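Local coordinates for protein ICChI, a glycosylated chitinase (Ipomoea carnea, PDB 6IDN) that hydrolyses chitin and also shows lysozyme activity, with a glycosylated TIM barrel of glycosyl hydrolase family 18, at residues Tyr99-Phe104 and Ser148-Tyr153; Gly71-Leu76 and Phe176-Val181. One frame throughout, in Å; residues are numbered along the deposited sequence.

Contact 1: Tyr99-Phe104 and Ser148-Tyr153; sequences YLWNNF and SGSNVY
Trp101, whose indole meets Ser148, Ser150 and Val152, sits on a last helical turn where Asn103 grips the carbonyl oxygen of Tyr99 twice. Asn103 N gives the backbone helical bond to Tyr99 O at 2.9 Å. Asn103 ND2 adds a second at 3.0 Å to Tyr99 O, fairly straight at 158° and lying in the plane of its own amide. Asparagine suits this last turn, for its short amide can fold back on the carbonyl four residues earlier while its OD1 bonds to Ser109 OG.

No hydrogen bond crosses to the other segment; the six-membered ring of Trp101 does the work. With CG anti to the backbone N (chi1 171°), the indole reaches away from its helix toward the end of helix 134-148. Ser148 CB and OG both lie 3.5 Å from Trp101 CZ2, OG coming in obliquely. Ser150 CB meets the rim in the ring plane, 4.0 Å from Trp101 CH2. Farther round the same rim, Val152 CG2, one methyl of the branched valine, lies 3.7 Å from Trp101 CZ3.

Gly149, with its positive phi in a Schellman motif, turns the chain between these partners. Small serines let the broad indole come close, and the hold is probably mostly dispersion between the last turn of helix 90-103 and the end of helix 134-148 with the loop after it, depending on shape rather than on directed bonds.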
loop_
_atom_site.group_PDB
_atom_site.type_symbol
_atom_site.label_atom_id
_atom_site.label_comp_id
_atom_site.label_asym_id
_atom_site.label_seq_id
_atom_site.Cartn_x
_atom_site.Cartn_y
_atom_site.Cartn_z
ATOM N N TYR A 99 0.247 13.668 -12.971
ATOM C CA TYR A 99 0.996 12.589 -13.588
ATOM C C TYR A 99 0.396 11.243 -13.228
ATOM O O TYR A 99 0.246 10.370 -14.087
ATOM C CB TYR A 99 2.479 12.631 -13.154
ATOM C CG TYR A 99 3.196 11.302 -13.389
ATOM C CD1 TYR A 99 3.761 11.002 -14.617
ATOM C CD2 TYR A 99 3.285 10.343 -12.381
ATOM C CE1 TYR A 99 4.396 9.784 -14.840
ATOM C CE2 TYR A 99 3.912 9.121 -12.598
ATOM C CZ TYR A 99 4.467 8.853 -13.833
ATOM O OH TYR A 99 5.103 7.641 -14.051
ATOM N N LEU A 100 0.087 11.045 -11.942
ATOM C CA LEU A 100 -0.464 9.766 -11.514
ATOM C C LEU A 100 -1.822 9.529 -12.155
ATOM O O LEU A 100 -2.116 8.419 -12.617
ATOM C CB LEU A 100 -0.569 9.718 -9.990
ATOM C CG LEU A 100 0.781 9.774 -9.287
ATOM C CD1 LEU A 100 0.557 9.986 -7.805
ATOM C CD2 LEU A 100 1.546 8.490 -9.505
ATOM N N TRP A 101 -2.667 10.560 -12.187
ATOM C CA TRP A 101 -3.977 10.412 -12.812
ATOM C C TRP A 101 -3.825 10.062 -14.289
ATOM O O TRP A 101 -4.482 9.140 -14.799
ATOM C CB TRP A 101 -4.801 11.702 -12.638
ATOM C CG TRP A 101 -6.061 11.668 -13.445
ATOM C CD1 TRP A 101 -6.280 12.289 -14.636
ATOM C CD2 TRP A 101 -7.259 10.950 -13.136
ATOM N NE1 TRP A 101 -7.547 11.998 -15.094
ATOM C CE2 TRP A 101 -8.165 11.179 -14.187
ATOM C CE3 TRP A 101 -7.658 10.144 -12.065
ATOM C CZ2 TRP A 101 -9.440 10.626 -14.205
ATOM C CZ3 TRP A 101 -8.925 9.582 -12.093
ATOM C CH2 TRP A 101 -9.802 9.834 -13.149
ATOM N N ASN A 102 -2.950 10.781 -14.989
ATOM C CA ASN A 102 -2.831 10.613 -16.434
ATOM C C ASN A 102 -2.187 9.289 -16.802
ATOM O O ASN A 102 -2.484 8.734 -17.870
ATOM C CB ASN A 102 -2.008 11.760 -17.021
ATOM C CG ASN A 102 -2.756 13.071 -17.038
ATOM O OD1 ASN A 102 -3.978 13.111 -16.905
ATOM N ND2 ASN A 102 -2.023 14.157 -17.224
ATOM N N ASN A 103 -1.277 8.787 -15.967
ATOM C CA ASN A 103 -0.467 7.646 -16.370
ATOM C C ASN A 103 -0.919 6.330 -15.756
ATOM O O ASN A 103 -0.685 5.272 -16.360
ATOM C CB ASN A 103 1.005 7.906 -16.035
ATOM C CG ASN A 103 1.662 8.834 -17.035
ATOM O OD1 ASN A 103 2.129 8.389 -18.084
ATOM N ND2 ASN A 103 1.675 10.134 -16.735
ATOM N N PHE A 104 -1.586 6.370 -14.602
ATOM C CA PHE A 104 -1.963 5.156 -13.885
ATOM C C PHE A 104 -3.457 5.077 -13.579
ATOM O O PHE A 104 -3.993 3.971 -13.462
ATOM C CB PHE A 104 -1.150 5.047 -12.582
ATOM C CG PHE A 104 0.314 4.799 -12.809
ATOM C CD1 PHE A 104 0.781 3.518 -13.065
ATOM C CD2 PHE A 104 1.222 5.842 -12.790
ATOM C CE1 PHE A 104 2.129 3.283 -13.292
ATOM C CE2 PHE A 104 2.574 5.616 -13.024
ATOM C CZ PHE A 104 3.026 4.331 -13.274
ATOM N N SER A 148 -13.498 13.840 -12.410
ATOM C CA SER A 148 -13.830 12.893 -13.469
ATOM C C SER A 148 -14.888 11.877 -13.047
ATOM O O SER A 148 -15.255 11.011 -13.849
ATOM C CB SER A 148 -12.555 12.202 -13.962
ATOM O OG SER A 148 -11.793 13.109 -14.766
ATOM N N GLY A 149 -15.419 11.985 -11.835
ATOM C CA GLY A 149 -16.484 11.084 -11.434
ATOM C C GLY A 149 -16.027 9.655 -11.266
ATOM O O GLY A 149 -16.806 8.729 -11.520
ATOM N N SER A 150 -14.773 9.456 -10.879
ATOM C CA SER A 150 -14.169 8.145 -10.718
ATOM C C SER A 150 -13.681 7.969 -9.288
ATOM O O SER A 150 -13.220 8.918 -8.647
ATOM C CB SER A 150 -12.998 7.955 -11.691
ATOM O OG SER A 150 -13.419 8.047 -13.043
ATOM N N ASN A 151 -13.782 6.738 -8.794
ATOM C CA ASN A 151 -13.222 6.393 -7.494
ATOM C C ASN A 151 -11.702 6.358 -7.575
ATOM O O ASN A 151 -11.136 5.571 -8.344
ATOM C CB ASN A 151 -13.759 5.036 -7.041
ATOM C CG ASN A 151 -15.252 5.029 -6.905
ATOM O OD1 ASN A 151 -15.835 5.977 -6.380
ATOM N ND2 ASN A 151 -15.892 3.964 -7.380
ATOM N N VAL A 152 -11.048 7.222 -6.800
ATOM C CA VAL A 152 -9.606 7.193 -6.590
ATOM C C VAL A 152 -9.413 6.908 -5.108
ATOM O O VAL A 152 -9.561 7.804 -4.261
ATOM C CB VAL A 152 -8.921 8.501 -7.001
ATOM C CG1 VAL A 152 -7.440 8.459 -6.636
ATOM C CG2 VAL A 152 -9.086 8.738 -8.481
ATOM N N TYR A 153 -9.061 5.672 -4.778
ATOM C CA TYR A 153 -8.806 5.326 -3.383
ATOM C C TYR A 153 -7.433 5.812 -2.950
ATOM O O TYR A 153 -6.475 5.794 -3.724
ATOM C CB TYR A 153 -8.905 3.819 -3.175
ATOM C CG TYR A 153 -10.292 3.325 -3.437
ATOM C CD1 TYR A 153 -11.287 3.422 -2.475
ATOM C CD2 TYR A 153 -10.617 2.813 -4.671
ATOM C CE1 TYR A 153 -12.570 2.989 -2.737
ATOM C CE2 TYR A 153 -11.885 2.384 -4.951
ATOM C CZ TYR A 153 -12.858 2.469 -3.980
ATOM O OH TYR A 153 -14.128 2.034 -4.273
#

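Contact 2: Gly71-Leu76 and Phe176-Val181; sequences GIKVFL and FDYVWV
Phe75 and Tyr178 meet across the inside of the barrel, on strands that are not sheet neighbours: the axes of strands 73-76 and 178-181 come no closer than 12.6 Å, and large rings span that gap. The tight part is aromatic. Phe75 CZ reaches Tyr178 CE1 at 3.7 Å, with the two planes turned 52° to each other, an oblique pairing. A neighbouring stretch of the Phe75 rim meets Trp180, where Phe75 CD2 lies 3.9 Å from Trp180 CH2 and each atom is close to the plane of the other ring. Phenylalanine, flat and wholly apolar, can thus offer its edge to two partners at once. A chi1 of 25°, well off a staggered value, sets the Trp180 indole so that its CH2 rim reaches Phe75, and its NE1 makes a weak hydrogen bond to Asp123 OD1, on the strand that carries the family 18 DGIDFDIE sequence.

The other side is looser and polar. Lys73, partly exposed, crosses Tyr178 at about a right angle, and its aliphatic Lys73 CE touches Tyr178 OH at 3.4 Å. The chain bends at its last torsion, and the ammonium and hydroxyl meet through a water rather than directly: Lys73 NZ donates to it at 2.9 Å, and a short 2.5 Å separates Tyr178 OH from the same water, which sits in the plane of the phenol ring.

Lysine and tyrosine thus pair apolar length with a polar tip. Inside the barrel hydrophobic packing probably supplies most of the hold, while the water probably gives the charged Lys73 NZ a polar partner where its aliphatic carbons pack against the phenol oxygen.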
loop_
_atom_site.group_PDB
_atom_site.type_symbol
_atom_site.label_atom_id
_atom_site.label_comp_id
_atom_site.label_asym_id
_atom_site.label_seq_id
_atom_site.Cartn_x
_atom_site.Cartn_y
_atom_site.Cartn_z
ATOM N N GLY A 71 -13.330 -8.393 -8.505
ATOM C CA GLY A 71 -13.586 -7.539 -7.364
ATOM C C GLY A 71 -12.363 -7.138 -6.577
ATOM O O GLY A 71 -12.505 -6.624 -5.464
ATOM N N ILE A 72 -11.174 -7.358 -7.109
ATOM C CA ILE A 72 -9.936 -6.996 -6.429
ATOM C C ILE A 72 -9.556 -5.579 -6.836
ATOM O O ILE A 72 -9.563 -5.240 -8.024
ATOM C CB ILE A 72 -8.820 -7.998 -6.774
ATOM C CG1 ILE A 72 -9.222 -9.407 -6.316
ATOM C CG2 ILE A 72 -7.495 -7.549 -6.173
ATOM C CD1 ILE A 72 -8.376 -10.520 -6.897
ATOM N N LYS A 73 -9.231 -4.734 -5.853
ATOM C CA LYS A 73 -8.729 -3.398 -6.148
ATOM C C LYS A 73 -7.223 -3.453 -6.340
ATOM O O LYS A 73 -6.528 -4.243 -5.689
ATOM C CB LYS A 73 -9.058 -2.406 -5.027
ATOM C CG LYS A 73 -10.545 -2.289 -4.735
ATOM C CD LYS A 73 -10.798 -1.297 -3.620
ATOM C CE LYS A 73 -12.296 -1.081 -3.376
ATOM N NZ LYS A 73 -13.023 -2.262 -2.840
ATOM N N VAL A 74 -6.723 -2.614 -7.238
ATOM C CA VAL A 74 -5.307 -2.597 -7.585
ATOM C C VAL A 74 -4.807 -1.167 -7.437
ATOM O O VAL A 74 -5.313 -0.262 -8.110
ATOM C CB VAL A 74 -5.056 -3.124 -9.011
ATOM C CG1 VAL A 74 -3.568 -3.239 -9.282
ATOM C CG2 VAL A 74 -5.739 -4.476 -9.214
ATOM N N PHE A 75 -3.836 -0.955 -6.539
ATOM C CA PHE A 75 -3.262 0.362 -6.310
ATOM C C PHE A 75 -1.822 0.417 -6.812
ATOM O O PHE A 75 -1.116 -0.594 -6.815
ATOM C CB PHE A 75 -3.269 0.725 -4.810
ATOM C CG PHE A 75 -4.634 0.708 -4.162
ATOM C CD1 PHE A 75 -5.806 0.854 -4.911
ATOM C CD2 PHE A 75 -4.741 0.549 -2.793
ATOM C CE1 PHE A 75 -7.059 0.836 -4.280
ATOM C CE2 PHE A 75 -5.977 0.530 -2.154
ATOM C CZ PHE A 75 -7.144 0.663 -2.906
ATOM N N LEU A 76 -1.377 1.623 -7.178
ATOM C CA LEU A 76 0.046 1.895 -7.372
ATOM C C LEU A 76 0.635 2.440 -6.077
ATOM O O LEU A 76 0.100 3.397 -5.504
ATOM C CB LEU A 76 0.265 2.915 -8.492
ATOM C CG LEU A 76 1.727 3.371 -8.629
ATOM C CD1 LEU A 76 2.590 2.247 -9.198
ATOM C CD2 LEU A 76 1.851 4.600 -9.506
ATOM N N PHE A 176 -7.877 9.524 3.765
ATOM C CA PHE A 176 -7.410 8.205 3.344
ATOM C C PHE A 176 -8.480 7.140 3.550
ATOM O O PHE A 176 -9.090 7.040 4.621
ATOM C CB PHE A 176 -6.101 7.846 4.054
ATOM C CG PHE A 176 -4.920 8.448 3.380
ATOM C CD1 PHE A 176 -4.640 9.787 3.553
ATOM C CD2 PHE A 176 -4.179 7.728 2.464
ATOM C CE1 PHE A 176 -3.581 10.389 2.881
ATOM C CE2 PHE A 176 -3.117 8.314 1.788
ATOM C CZ PHE A 176 -2.815 9.652 1.997
ATOM N N ASP A 177 -8.724 6.367 2.491
ATOM C CA ASP A 177 -9.671 5.259 2.532
ATOM C C ASP A 177 -9.111 4.076 3.296
ATOM O O ASP A 177 -9.857 3.366 3.967
ATOM C CB ASP A 177 -10.020 4.846 1.107
ATOM C CG ASP A 177 -10.606 5.987 0.333
ATOM O OD1 ASP A 177 -11.811 6.260 0.539
ATOM O OD2 ASP A 177 -9.879 6.663 -0.435
ATOM N N TYR A 178 -7.803 3.865 3.212
ATOM C CA TYR A 178 -7.136 2.732 3.833
ATOM C C TYR A 178 -5.879 3.228 4.511
ATOM O O TYR A 178 -5.159 4.048 3.947
ATOM C CB TYR A 178 -6.735 1.653 2.787
ATOM C CG TYR A 178 -7.887 1.090 1.983
ATOM C CD1 TYR A 178 -8.266 1.696 0.795
ATOM C CD2 TYR A 178 -8.586 -0.018 2.416
ATOM C CE1 TYR A 178 -9.308 1.228 0.075
ATOM C CE2 TYR A 178 -9.648 -0.511 1.670
ATOM C CZ TYR A 178 -10.000 0.135 0.504
ATOM O OH TYR A 178 -11.037 -0.311 -0.278
ATOM N N VAL A 179 -5.599 2.715 5.699
ATOM C CA VAL A 179 -4.291 2.937 6.338
ATOM C C VAL A 179 -3.880 1.570 6.875
ATOM O O VAL A 179 -4.591 0.990 7.699
ATOM C CB VAL A 179 -4.318 3.983 7.468
ATOM C CG1 VAL A 179 -2.946 4.005 8.152
ATOM C CG2 VAL A 179 -4.654 5.366 6.890
ATOM N N TRP A 180 -2.771 1.014 6.370
ATOM C CA TRP A 180 -2.217 -0.235 6.892
ATOM C C TRP A 180 -0.981 0.112 7.690
ATOM O O TRP A 180 0.026 0.540 7.126
ATOM C CB TRP A 180 -1.897 -1.239 5.779
ATOM C CG TRP A 180 -1.636 -0.662 4.420
ATOM C CD1 TRP A 180 -0.503 -0.032 3.996
ATOM C CD2 TRP A 180 -2.504 -0.727 3.296
ATOM N NE1 TRP A 180 -0.620 0.326 2.676
ATOM C CE2 TRP A 180 -1.828 -0.112 2.217
ATOM C CE3 TRP A 180 -3.780 -1.270 3.083
ATOM C CZ2 TRP A 180 -2.392 0.022 0.974
ATOM C CZ3 TRP A 180 -4.349 -1.140 1.797
ATOM C CH2 TRP A 180 -3.639 -0.496 0.779
ATOM N N VAL A 181 -1.059 -0.065 8.999
ATOM C CA VAL A 181 0.025 0.293 9.907
ATOM C C VAL A 181 1.016 -0.858 9.962
ATOM O O VAL A 181 0.636 -2.003 10.239
ATOM C CB VAL A 181 -0.518 0.625 11.303
ATOM C CG1 VAL A 181 0.623 1.081 12.188
ATOM C CG2 VAL A 181 -1.608 1.691 11.214
HETATM O O HOH W 1 -12.193 -2.553 -0.031
#

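How the contacts relate
After strands 2-7 and 27-36, the chain reaches strand 73-80, the earlier half of contact 2, then passes through helix 90-103, where contact 1 opens. Strand 121-126 and helix 134-148 follow before residues 148-153 close contact 1 over 43 intervening residues. The chain next enters strand 153-156, and strand 178-182 closes contact 2 over 99 residues, so contact 1 is nested inside contact 2. One ties neighbouring outer helix ends together; the other bridges strands across the barrel interior. The two meet directly: Tyr153 CB packs 3.6 Å from Phe75 CZ within the barrel, while Phe104 CD2, 3.6 Å from Leu76 CD2, joins the outer layer to a strand.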